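Local coordinates for protein disulfide-isomerase A4 (Rattus norvegicus, PDB 3EC3), which catalyses the rearrangement of disulfide bonds in proteins of the endoplasmic reticulum, this chain being the fragment with its two noncatalytic thioredoxin-like domains, at residues Pro6-Ile11 against Gln43-Ala48; Leu30-Gly35 against His58-Thr63; Leu73-Leu78 against Val94-Gly99. The protein carries 1 engineered substitution. All coordinates share one frame; numbering follows the deposited sequence.

Contact 1 (Pro6-Ile11 against Gln43-Ala48); sequences PPSKEI and QYQDAA
Two flat groups of the helix, the Y44 ring and the Q45 amide, meet S8. The hydroxyl of S8 lies at the rim of the Y44 ring, close to its plane, with OG 3.4 Å from Y44 CE1. Both polar ends are held by the strand beyond: S8 OG hydrogen-bonds to H59 and Y44 OH to the backbone O of H58. The Q45 amide turns its N and O toward the S8 backbone. Its NE2 donates to S8 O at 3.3 Å with an N-H...O angle of 152°, the carbonyl oxygen lying 20° out of the amide plane, and also hydrogen-bonds to Y41 OH. S8 N approaches Q45 OE1 as a donor, but that oxygen's place is doubtful because it crowds the P7 ring. A bend at chi2 (-76°) turns the amide toward S8. With an alanine here, S8 O and Y41 OH would probably both lose this amide partner. One turn on, P7 CB packs on A48 CB at 3.9 Å. Segment 6-11 leads into edge strand 9-10, paired with strand 57-60; helix 39-51 packs on the sheet through Y44 on I29 and A48 on F57, and on helix 103-113 through Q43, D46 and A47.

Contact 2 (Leu30-Gly35 against His58-Thr63); sequences LGVFQG and HHTFST
The F61 ring reaches G35 because chi1 (-47°) sets CG anti to the carbonyl carbon and beside the backbone N, while L30, with CG anti to its N, carries CD1 across to H59 CA, 3.8 Å away. G35 lies over one face of F61: its CA is 3.8 Å from the ring centroid and 26° off the normal, a CH-pi contact that a glycine can make with its bare backbone. The backbone carbonyl group of F33 sits at the edge of the same ring, near its plane, and Y41 meets F61 edge-to-face. V32 CG2 and T60 CG2 lie side by side, 4.0 Å apart, on the face shared with L30 and H58. T60 OG1 accepts from S62 N, an ST turn, and S62 in turn caps the helix that follows.

Three backbone bonds join the strands in parallel: G31 N to H58 O, T60 N to G31 O at 2.7 Å, and F33 N to T60 O at 3.0 Å. Past the strand ends one water donates both to Q34 O and to F61 O at 2.8 Å, tying the two loops. A CB on G31 would strike CE1 of the F33 ring, consistent with a glycine at this position. Strands 28-32 and 57-60, connected through helix 39-51, form the beta-alpha-beta crossover that is characteristic of the thioredoxin fold.

Contact 3 (Leu73-Leu78 against Val94-Gly99); sequences LGKLVL and VMDVQG
Strands 75-78 and 94-96 run antiparallel, their directions 164° apart, with L76 and M95 as the hydrogen-bonded pair (L76 N to M95 O 2.8 Å, M95 N to L76 O 2.9 Å) and K75-D96 and V77-V94 as non-hydrogen-bonded pairs. V97 N prolongs the pairing to G74 O at 3.0 Å.

On the face of K75 and D96, NZ makes a salt bridge to D96 OD1 at 2.5 Å, approaching from above the carboxylate plane rather than within it. The K75 chain, bent at chi2 (-75°), passes over V94 on the way, with CD 3.8 Å from V94 CG1, so its methylenes shield the valine while the ammonium reaches the acid. On the other face L76 is packed tightly: its CD1 lies 3.3 Å from CE of M95, modelled as selenomethionine, closer than usual carbon contact. L76 CB also rests on V97 CG2 at 3.7 Å. Helix 103-113 covers this layer, with Y109 against L76 and M95 and I106 against M95 and V97.

G74 and K75 both face V32 of the neighbouring strand, a G1 beta bulge, with G74 at positive phi. The two strands form the antiparallel beta hairpin that closes the thioredoxin fold's sheet, ahead of its last helix.

All three contacts belong to the first of the two noncatalytic thioredoxin-like domains in this chain, and all reach its mixed sheet, ordered 9-10, 57-60, 28-32, 75-79, 93-96. Contacts 1 and 2, with centres about 10 Å apart, interlock along the chain: their segments alternate, and helix 39-51 of contact 1 connects the two strands of contact 2. Contact 3 follows both, its centre about 9 Å from contact 2 and about 12 Å from contact 1. V32 bonds to G74 and K75 where strands 28-32 and 75-79 adjoin, and Y44 packs on L76. Contact 2 lies in the sheet's parallel part and contact 3 in its antiparallel part, while contact 1 joins helix 39-51 to the edge-strand segment.

Contact 1 (Pro6-Ile11 against Gln43-Ala48)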
ATOM      1  N   PRO A   6      22.573  11.556   1.722  1.00 37.73           N
ATOM      2  CA  PRO A   6      22.386  10.372   0.887  1.00 36.57           C
ATOM      3  C   PRO A   6      20.912   9.966   0.914  1.00 34.09           C
ATOM      4  O   PRO A   6      20.350   9.783   1.992  1.00 34.98           O
ATOM      5  CB  PRO A   6      23.300   9.334   1.553  1.00 37.28           C
ATOM      6  CG  PRO A   6      23.312   9.735   3.033  1.00 37.48           C
ATOM      7  CD  PRO A   6      23.166  11.231   3.043  1.00 38.16           C
ATOM      8  N   PRO A   7      20.260   9.873  -0.256  1.00 31.54           N
ATOM      9  CA  PRO A   7      18.826   9.587  -0.147  1.00 29.69           C
ATOM     10  C   PRO A   7      18.540   8.213   0.521  1.00 27.22           C
ATOM     11  O   PRO A   7      17.813   8.141   1.530  1.00 28.67           O
ATOM     12  CB  PRO A   7      18.337   9.681  -1.591  1.00 29.11           C
ATOM     13  CG  PRO A   7      19.542   9.411  -2.414  1.00 30.91           C
ATOM     14  CD  PRO A   7      20.696  10.011  -1.655  1.00 32.61           C
ATOM     15  N   SER A   8      19.184   7.161   0.056  1.00 23.34           N
ATOM     16  CA  SER A   8      19.008   5.825   0.658  1.00 20.21           C
ATOM     17  C   SER A   8      19.913   5.537   1.881  1.00 20.16           C
ATOM     18  O   SER A   8      21.137   5.858   1.897  1.00 19.26           O
ATOM     19  CB  SER A   8      19.163   4.738  -0.426  1.00 18.96           C
ATOM     20  OG  SER A   8      19.101   3.420   0.143  1.00 19.38           O
ATOM     21  N   LYS A   9      19.330   4.931   2.921  1.00 18.07           N
ATOM     22  CA  LYS A   9      20.084   4.676   4.144  1.00 17.61           C
ATOM     23  C   LYS A   9      20.550   3.247   4.236  1.00 16.23           C
ATOM     24  O   LYS A   9      19.797   2.323   3.915  1.00 15.62           O
ATOM     25  CB  LYS A   9      19.201   5.072   5.383  1.00 18.94           C
ATOM     26  CG  LYS A   9      19.984   5.348   6.620  1.00 20.93           C
ATOM     27  CD  LYS A   9      19.132   6.128   7.666  1.00 19.31           C
ATOM     28  CE  LYS A   9      20.018   6.601   8.767  1.00 22.19           C
ATOM     29  NZ  LYS A   9      19.294   7.286   9.861  1.00 16.78           N
ATOM     30  N   GLU A  10      21.785   3.010   4.697  1.00 15.75           N
ATOM     31  CA  GLU A  10      22.270   1.623   4.757  1.00 15.60           C
ATOM     32  C   GLU A  10      21.596   0.786   5.861  1.00 16.83           C
ATOM     33  O   GLU A  10      21.351   1.274   6.986  1.00 17.03           O
ATOM     34  CB  GLU A  10      23.817   1.541   4.896  1.00 15.59           C
ATOM     35  CG  GLU A  10      24.382   0.130   4.641  1.00 14.76           C
ATOM     36  CD  GLU A  10      25.942   0.063   4.724  1.00 16.42           C
ATOM     37  OE1 GLU A  10      26.534   1.112   4.994  1.00 18.75           O
ATOM     38  OE2 GLU A  10      26.538  -1.023   4.563  1.00 15.56           O
ATOM     39  N   ILE A  11      21.322  -0.467   5.537  1.00 16.91           N
ATOM     40  CA  ILE A  11      20.829  -1.443   6.492  1.00 17.66           C
ATOM     41  C   ILE A  11      22.049  -2.243   6.870  1.00 18.05           C
ATOM     42  O   ILE A  11      22.754  -2.715   5.974  1.00 18.32           O
ATOM     43  CB  ILE A  11      19.750  -2.342   5.839  1.00 18.85           C
ATOM     44  CG1 ILE A  11      18.451  -1.490   5.758  1.00 23.62           C
ATOM     45  CG2 ILE A  11      19.624  -3.674   6.643  1.00 20.28           C
ATOM     46  CD1 ILE A  11      17.135  -2.236   5.523  1.00 23.89           C
ATOM     47  N   GLN A  43      22.620   4.136  -9.774  1.00 17.67           N
ATOM     48  CA  GLN A  43      21.361   4.364 -10.456  1.00 18.33           C
ATOM     49  C   GLN A  43      20.178   4.366  -9.443  1.00 18.66           C
ATOM     50  O   GLN A  43      19.226   5.177  -9.519  1.00 19.75           O
ATOM     51  CB  GLN A  43      21.143   3.272 -11.504  1.00 19.05           C
ATOM     52  CG  GLN A  43      21.969   3.430 -12.770  1.00 19.99           C
ATOM     53  CD  GLN A  43      21.803   4.803 -13.431  1.00 22.67           C
ATOM     54  OE1 GLN A  43      22.610   5.711 -13.227  1.00 27.57           O
ATOM     55  NE2 GLN A  43      20.775   4.948 -14.223  1.00 21.58           N
ATOM     56  N   TYR A  44      20.252   3.456  -8.488  1.00 17.66           N
ATOM     57  CA  TYR A  44      19.247   3.386  -7.402  1.00 18.15           C
ATOM     58  C   TYR A  44      19.229   4.681  -6.579  1.00 18.60           C
ATOM     59  O   TYR A  44      18.153   5.248  -6.344  1.00 18.08           O
ATOM     60  CB  TYR A  44      19.557   2.163  -6.523  1.00 17.42           C
ATOM     61  CG  TYR A  44      18.664   2.049  -5.282  1.00 18.53           C
ATOM     62  CD1 TYR A  44      19.188   2.194  -4.004  1.00 16.59           C
ATOM     63  CD2 TYR A  44      17.305   1.773  -5.411  1.00 20.02           C
ATOM     64  CE1 TYR A  44      18.368   2.086  -2.872  1.00 19.50           C
ATOM     65  CE2 TYR A  44      16.482   1.672  -4.306  1.00 19.58           C
ATOM     66  CZ  TYR A  44      17.030   1.843  -3.028  1.00 19.94           C
ATOM     67  OH  TYR A  44      16.194   1.694  -1.921  1.00 18.52           O
ATOM     68  N   GLN A  45      20.414   5.185  -6.192  1.00 19.98           N
ATOM     69  CA  GLN A  45      20.507   6.424  -5.401  1.00 20.96           C
ATOM     70  C   GLN A  45      19.948   7.621  -6.184  1.00 22.15           C
ATOM     71  O   GLN A  45      19.391   8.520  -5.583  1.00 21.74           O
ATOM     72  CB  GLN A  45      21.950   6.720  -4.882  1.00 22.74           C
ATOM     73  CG  GLN A  45      22.430   5.912  -3.599  1.00 24.36           C
ATOM     74  CD  GLN A  45      21.824   6.397  -2.224  1.00 26.06           C
ATOM     75  OE1 GLN A  45      20.752   7.020  -2.190  1.00 29.81           O
ATOM     76  NE2 GLN A  45      22.510   6.079  -1.094  1.00 20.61           N
ATOM     77  N   ASP A  46      20.156   7.639  -7.504  1.00 23.20           N
ATOM     78  CA  ASP A  46      19.591   8.683  -8.408  1.00 24.13           C
ATOM     79  C   ASP A  46      18.054   8.667  -8.383  1.00 23.59           C
ATOM     80  O   ASP A  46      17.419   9.704  -8.169  1.00 22.72           O
ATOM     81  CB  ASP A  46      20.120   8.442  -9.815  1.00 24.75           C
ATOM     82  CG  ASP A  46      19.855   9.593 -10.773  1.00 30.20           C
ATOM     83  OD1 ASP A  46      18.830  10.298 -10.652  1.00 35.48           O
ATOM     84  OD2 ASP A  46      20.685   9.759 -11.692  1.00 34.27           O
ATOM     85  N   ALA A  47      17.477   7.490  -8.596  1.00 22.57           N
ATOM     86  CA  ALA A  47      16.034   7.274  -8.449  1.00 23.82           C
ATOM     87  C   ALA A  47      15.478   7.665  -7.063  1.00 24.03           C
ATOM     88  O   ALA A  47      14.401   8.279  -6.949  1.00 25.37           O
ATOM     89  CB  ALA A  47      15.695   5.811  -8.734  1.00 22.50           C
ATOM     90  N   ALA A  48      16.178   7.242  -6.017  1.00 24.07           N
ATOM     91  CA  ALA A  48      15.778   7.506  -4.642  1.00 24.12           C
ATOM     92  C   ALA A  48      15.772   9.017  -4.350  1.00 24.41           C
ATOM     93  O   ALA A  48      14.873   9.540  -3.688  1.00 24.22           O
ATOM     94  CB  ALA A  48      16.723   6.797  -3.706  1.00 24.48           C
TER

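Contact 2 (Leu30-Gly35 against His58-Thr63)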
ATOM      1  N   LEU A  30      14.240  -1.656  -0.794  1.00 15.70           N
ATOM      2  CA  LEU A  30      15.585  -2.121  -0.498  1.00 16.21           C
ATOM      3  C   LEU A  30      16.416  -2.352  -1.744  1.00 16.39           C
ATOM      4  O   LEU A  30      16.154  -3.318  -2.486  1.00 17.58           O
ATOM      5  CB  LEU A  30      15.521  -3.412   0.272  1.00 15.96           C
ATOM      6  CG  LEU A  30      16.904  -3.864   0.759  1.00 20.28           C
ATOM      7  CD1 LEU A  30      17.594  -2.858   1.633  1.00 21.54           C
ATOM      8  CD2 LEU A  30      16.752  -5.198   1.510  1.00 24.83           C
ATOM      9  N   GLY A  31      17.470  -1.569  -1.900  1.00 15.30           N
ATOM     10  CA  GLY A  31      18.461  -1.817  -2.971  1.00 16.05           C
ATOM     11  C   GLY A  31      19.496  -2.825  -2.489  1.00 16.75           C
ATOM     12  O   GLY A  31      20.145  -2.606  -1.447  1.00 17.79           O
ATOM     13  N   VAL A  32      19.711  -3.903  -3.244  1.00 15.04           N
ATOM     14  CA  VAL A  32      20.683  -4.927  -2.808  1.00 13.70           C
ATOM     15  C   VAL A  32      21.798  -4.969  -3.840  1.00 14.09           C
ATOM     16  O   VAL A  32      21.581  -5.442  -4.959  1.00 14.38           O
ATOM     17  CB  VAL A  32      20.022  -6.327  -2.732  1.00 14.31           C
ATOM     18  CG1 VAL A  32      21.040  -7.427  -2.268  1.00 14.36           C
ATOM     19  CG2 VAL A  32      18.750  -6.314  -1.793  1.00 13.63           C
ATOM     20  N   PHE A  33      22.982  -4.533  -3.451  1.00 14.25           N
ATOM     21  CA  PHE A  33      24.086  -4.260  -4.384  1.00 14.48           C
ATOM     22  C   PHE A  33      25.390  -4.820  -3.900  1.00 14.76           C
ATOM     23  O   PHE A  33      25.491  -5.243  -2.761  1.00 16.74           O
ATOM     24  CB  PHE A  33      24.132  -2.755  -4.698  1.00 15.25           C
ATOM     25  CG  PHE A  33      22.895  -2.303  -5.444  1.00 14.26           C
ATOM     26  CD1 PHE A  33      21.901  -1.570  -4.780  1.00 16.91           C
ATOM     27  CD2 PHE A  33      22.686  -2.716  -6.782  1.00 16.71           C
ATOM     28  CE1 PHE A  33      20.727  -1.186  -5.451  1.00 17.06           C
ATOM     29  CE2 PHE A  33      21.513  -2.359  -7.460  1.00 18.09           C
ATOM     30  CZ  PHE A  33      20.523  -1.591  -6.784  1.00 15.72           C
ATOM     31  N   GLN A  34      26.395  -4.824  -4.758  1.00 15.76           N
ATOM     32  CA  GLN A  34      27.682  -5.432  -4.393  1.00 17.21           C
ATOM     33  C   GLN A  34      28.534  -4.517  -3.516  1.00 17.39           C
ATOM     34  O   GLN A  34      29.322  -4.972  -2.701  1.00 16.34           O
ATOM     35  CB  GLN A  34      28.416  -5.856  -5.654  1.00 18.42           C
ATOM     36  CG  GLN A  34      27.536  -6.806  -6.537  1.00 21.55           C
ATOM     37  CD  GLN A  34      28.295  -7.383  -7.670  1.00 28.03           C
ATOM     38  OE1 GLN A  34      27.818  -7.378  -8.820  1.00 31.59           O
ATOM     39  NE2 GLN A  34      29.520  -7.845  -7.388  1.00 26.96           N
ATOM     40  N   GLY A  35      28.334  -3.217  -3.646  1.00 17.88           N
ATOM     41  CA  GLY A  35      29.096  -2.272  -2.852  1.00 17.73           C
ATOM     42  C   GLY A  35      28.835  -0.840  -3.246  1.00 18.65           C
ATOM     43  O   GLY A  35      28.064  -0.555  -4.157  1.00 18.23           O
ATOM     44  N   HIS A  58      16.196   2.256   1.440  1.00 15.97           N
ATOM     45  CA  HIS A  58      17.288   1.624   2.145  1.00 16.64           C
ATOM     46  C   HIS A  58      18.128   0.869   1.123  1.00 17.60           C
ATOM     47  O   HIS A  58      17.650   0.632  -0.013  1.00 17.90           O
ATOM     48  CB  HIS A  58      16.772   0.651   3.187  1.00 16.53           C
ATOM     49  CG  HIS A  58      15.839   1.296   4.165  1.00 19.39           C
ATOM     50  ND1 HIS A  58      16.271   1.837   5.352  1.00 20.99           N
ATOM     51  CD2 HIS A  58      14.511   1.572   4.080  1.00 21.61           C
ATOM     52  CE1 HIS A  58      15.236   2.374   5.993  1.00 22.38           C
ATOM     53  NE2 HIS A  58      14.152   2.216   5.244  1.00 20.82           N
ATOM     54  N   HIS A  59      19.337   0.506   1.538  1.00 16.72           N
ATOM     55  CA  HIS A  59      20.211  -0.321   0.677  1.00 18.01           C
ATOM     56  C   HIS A  59      21.051  -1.226   1.502  1.00 17.60           C
ATOM     57  O   HIS A  59      21.239  -0.997   2.682  1.00 19.55           O
ATOM     58  CB  HIS A  59      21.094   0.544  -0.243  1.00 16.87           C
ATOM     59  CG  HIS A  59      22.066   1.411   0.489  1.00 17.36           C
ATOM     60  ND1 HIS A  59      21.758   2.679   0.909  1.00 17.79           N
ATOM     61  CD2 HIS A  59      23.350   1.193   0.860  1.00 15.80           C
ATOM     62  CE1 HIS A  59      22.815   3.220   1.496  1.00 19.00           C
ATOM     63  NE2 HIS A  59      23.805   2.340   1.468  1.00 17.25           N
ATOM     64  N   THR A  60      21.531  -2.304   0.898  1.00 16.86           N
ATOM     65  CA  THR A  60      22.446  -3.160   1.603  1.00 18.76           C
ATOM     66  C   THR A  60      23.461  -3.746   0.632  1.00 18.08           C
ATOM     67  O   THR A  60      23.150  -3.959  -0.562  1.00 17.35           O
ATOM     68  CB  THR A  60      21.674  -4.293   2.371  1.00 19.91           C
ATOM     69  OG1 THR A  60      22.603  -5.024   3.169  1.00 24.00           O
ATOM     70  CG2 THR A  60      20.995  -5.260   1.408  1.00 18.67           C
ATOM     71  N   PHE A  61      24.656  -3.999   1.131  1.00 17.73           N
ATOM     72  CA  PHE A  61      25.651  -4.706   0.346  1.00 19.54           C
ATOM     73  C   PHE A  61      25.947  -6.084   0.960  1.00 21.90           C
ATOM     74  O   PHE A  61      26.920  -6.732   0.581  1.00 23.00           O
ATOM     75  CB  PHE A  61      26.948  -3.885   0.281  1.00 19.15           C
ATOM     76  CG  PHE A  61      26.739  -2.449  -0.036  1.00 16.13           C
ATOM     77  CD1 PHE A  61      27.177  -1.462   0.852  1.00 18.65           C
ATOM     78  CD2 PHE A  61      26.092  -2.072  -1.214  1.00 15.34           C
ATOM     79  CE1 PHE A  61      26.990  -0.101   0.569  1.00 17.22           C
ATOM     80  CE2 PHE A  61      25.897  -0.690  -1.530  1.00 16.69           C
ATOM     81  CZ  PHE A  61      26.338   0.276  -0.643  1.00 17.18           C
ATOM     82  N   SER A  62      25.107  -6.513   1.903  1.00 23.34           N
ATOM     83  CA  SER A  62      25.326  -7.746   2.709  1.00 24.47           C
ATOM     84  C   SER A  62      24.889  -8.996   1.973  1.00 25.57           C
ATOM     85  O   SER A  62      23.716  -9.118   1.634  1.00 23.74           O
ATOM     86  CB  SER A  62      24.499  -7.648   3.994  1.00 25.44           C
ATOM     87  OG  SER A  62      24.526  -8.851   4.744  1.00 26.91           O
ATOM     88  N   THR A  63      25.810  -9.933   1.749  1.00 25.66           N
ATOM     89  CA  THR A  63      25.441 -11.214   1.142  1.00 27.00           C
ATOM     90  C   THR A  63      24.562 -12.009   2.098  1.00 26.58           C
ATOM     91  O   THR A  63      23.736 -12.779   1.655  1.00 26.64           O
ATOM     92  CB  THR A  63      26.668 -12.052   0.683  1.00 27.69           C
ATOM     93  OG1 THR A  63      27.525 -12.323   1.807  1.00 28.86           O
ATOM     94  CG2 THR A  63      27.448 -11.299  -0.371  1.00 27.77           C
TER
HETATM   95  O   HOH W   1      28.524  -7.627  -1.574  1.00 58.74           O

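Contact 3 (Leu73-Leu78 against Val94-Gly99)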
ATOM      1  N   LEU A  73      22.748 -10.381  -5.787  1.00 25.67           N
ATOM      2  CA  LEU A  73      23.072  -8.951  -5.682  1.00 24.33           C
ATOM      3  C   LEU A  73      22.636  -8.286  -6.985  1.00 23.86           C
ATOM      4  O   LEU A  73      22.543  -8.949  -8.038  1.00 24.79           O
ATOM      5  CB  LEU A  73      24.577  -8.732  -5.362  1.00 25.07           C
ATOM      6  CG  LEU A  73      25.086  -9.345  -4.033  1.00 25.45           C
ATOM      7  CD1 LEU A  73      26.620  -9.267  -3.870  1.00 28.80           C
ATOM      8  CD2 LEU A  73      24.399  -8.772  -2.810  1.00 28.24           C
ATOM      9  N   GLY A  74      22.336  -6.998  -6.940  1.00 21.78           N
ATOM     10  CA  GLY A  74      22.018  -6.237  -8.148  1.00 19.29           C
ATOM     11  C   GLY A  74      20.530  -6.146  -8.360  1.00 19.35           C
ATOM     12  O   GLY A  74      20.041  -6.305  -9.480  1.00 17.87           O
ATOM     13  N   LYS A  75      19.799  -5.925  -7.269  1.00 18.98           N
ATOM     14  CA  LYS A  75      18.352  -5.942  -7.311  1.00 20.11           C
ATOM     15  C   LYS A  75      17.716  -4.798  -6.509  1.00 19.08           C
ATOM     16  O   LYS A  75      18.237  -4.345  -5.487  1.00 19.79           O
ATOM     17  CB  LYS A  75      17.807  -7.275  -6.730  1.00 20.73           C
ATOM     18  CG  LYS A  75      18.412  -8.592  -7.315  1.00 24.69           C
ATOM     19  CD  LYS A  75      17.888  -8.897  -8.674  1.00 25.98           C
ATOM     20  CE  LYS A  75      18.503 -10.174  -9.233  1.00 31.38           C
ATOM     21  NZ  LYS A  75      18.439 -10.088 -10.718  1.00 35.17           N
ATOM     22  N   LEU A  76      16.536  -4.378  -6.936  1.00 18.21           N
ATOM     23  CA  LEU A  76      15.703  -3.529  -6.122  1.00 18.71           C
ATOM     24  C   LEU A  76      14.564  -4.434  -5.597  1.00 18.78           C
ATOM     25  O   LEU A  76      13.904  -5.122  -6.389  1.00 18.57           O
ATOM     26  CB  LEU A  76      15.145  -2.447  -7.038  1.00 19.85           C
ATOM     27  CG  LEU A  76      14.369  -1.215  -6.579  1.00 25.80           C
ATOM     28  CD1 LEU A  76      13.034  -1.069  -7.296  1.00 26.68           C
ATOM     29  CD2 LEU A  76      14.347  -0.974  -5.055  1.00 22.98           C
ATOM     30  N   VAL A  77      14.320  -4.433  -4.285  1.00 19.03           N
ATOM     31  CA  VAL A  77      13.366  -5.358  -3.694  1.00 18.14           C
ATOM     32  C   VAL A  77      12.365  -4.462  -2.960  1.00 19.28           C
ATOM     33  O   VAL A  77      12.772  -3.584  -2.205  1.00 16.93           O
ATOM     34  CB  VAL A  77      14.060  -6.318  -2.700  1.00 19.41           C
ATOM     35  CG1 VAL A  77      13.031  -7.205  -2.024  1.00 21.08           C
ATOM     36  CG2 VAL A  77      15.176  -7.156  -3.410  1.00 17.91           C
ATOM     37  N   LEU A  78      11.075  -4.681  -3.190  1.00 17.63           N
ATOM     38  CA  LEU A  78      10.037  -3.951  -2.477  1.00 19.71           C
ATOM     39  C   LEU A  78       9.213  -4.980  -1.729  1.00 20.03           C
ATOM     40  O   LEU A  78       8.749  -5.993  -2.339  1.00 18.67           O
ATOM     41  CB  LEU A  78       9.125  -3.197  -3.433  1.00 20.31           C
ATOM     42  CG  LEU A  78       9.485  -1.719  -3.695  1.00 23.67           C
ATOM     43  CD1 LEU A  78      10.573  -1.705  -4.669  1.00 22.63           C
ATOM     44  CD2 LEU A  78       8.223  -0.966  -4.259  1.00 22.20           C
ATOM     45  N   VAL A  94      10.700  -7.901  -7.146  1.00 20.28           N
ATOM     46  CA  VAL A  94      12.133  -7.818  -7.382  1.00 20.66           C
ATOM     47  C   VAL A  94      12.414  -7.353  -8.817  1.00 22.23           C
ATOM     48  O   VAL A  94      11.855  -7.925  -9.781  1.00 22.18           O
ATOM     49  CB  VAL A  94      12.812  -9.187  -7.122  1.00 20.95           C
ATOM     50  CG1 VAL A  94      14.310  -9.106  -7.356  1.00 20.25           C
ATOM     51  CG2 VAL A  94      12.548  -9.649  -5.669  1.00 20.75           C
HETATM   52  N   MSE A  95      13.223  -6.300  -8.954  1.00 21.64           N
HETATM   53  CA  MSE A  95      13.604  -5.754 -10.260  1.00 24.01           C
HETATM   54  C   MSE A  95      15.118  -5.806 -10.401  1.00 23.15           C
HETATM   55  O   MSE A  95      15.830  -5.464  -9.467  1.00 20.68           O
HETATM   56  CB  MSE A  95      13.148  -4.308 -10.409  1.00 22.65           C
HETATM   57  CG  MSE A  95      13.548  -3.676 -11.747  1.00 27.36           C
HETATM   58 SE   MSE A  95      13.028  -1.809 -11.768  0.70 31.03          SE
HETATM   59  CE  MSE A  95      13.991  -1.217 -10.468  1.00 33.64           C
ATOM     60  N   ASP A  96      15.595  -6.266 -11.560  1.00 22.63           N
ATOM     61  CA  ASP A  96      17.032  -6.236 -11.865  1.00 24.12           C
ATOM     62  C   ASP A  96      17.462  -4.801 -12.002  1.00 23.20           C
ATOM     63  O   ASP A  96      16.778  -4.021 -12.659  1.00 22.33           O
ATOM     64  CB  ASP A  96      17.362  -6.964 -13.199  1.00 25.18           C
ATOM     65  CG  ASP A  96      17.003  -8.452 -13.182  1.00 30.76           C
ATOM     66  OD1 ASP A  96      16.649  -8.986 -12.098  1.00 37.60           O
ATOM     67  OD2 ASP A  96      17.084  -9.111 -14.264  1.00 37.70           O
ATOM     68  N   VAL A  97      18.599  -4.443 -11.388  1.00 23.69           N
ATOM     69  CA  VAL A  97      19.133  -3.088 -11.490  1.00 24.10           C
ATOM     70  C   VAL A  97      20.634  -3.114 -11.759  1.00 24.97           C
ATOM     71  O   VAL A  97      21.404  -3.603 -10.925  1.00 25.04           O
ATOM     72  CB  VAL A  97      18.868  -2.214 -10.219  1.00 24.67           C
ATOM     73  CG1 VAL A  97      19.514  -0.832 -10.376  1.00 23.83           C
ATOM     74  CG2 VAL A  97      17.371  -2.038  -9.973  1.00 22.13           C
ATOM     75  N   GLN A  98      21.037  -2.608 -12.928  1.00 25.03           N
ATOM     76  CA  GLN A  98      22.467  -2.401 -13.188  1.00 24.72           C
ATOM     77  C   GLN A  98      22.800  -1.020 -13.711  1.00 23.77           C
ATOM     78  O   GLN A  98      21.964  -0.131 -13.706  1.00 22.56           O
ATOM     79  CB  GLN A  98      23.023  -3.471 -14.110  1.00 24.98           C
ATOM     80  CG  GLN A  98      22.207  -3.710 -15.322  1.00 28.95           C
ATOM     81  CD  GLN A  98      22.245  -5.153 -15.671  1.00 34.42           C
ATOM     82  OE1 GLN A  98      22.752  -5.524 -16.715  1.00 36.88           O
ATOM     83  NE2 GLN A  98      21.753  -5.996 -14.757  1.00 38.08           N
ATOM     84  N   GLY A  99      24.049  -0.852 -14.153  1.00 22.55           N
ATOM     85  CA  GLY A  99      24.527   0.456 -14.536  1.00 23.14           C
ATOM     86  C   GLY A  99      23.682   0.963 -15.676  1.00 23.40           C
ATOM     87  O   GLY A  99      23.382   2.144 -15.745  1.00 23.94           O
TER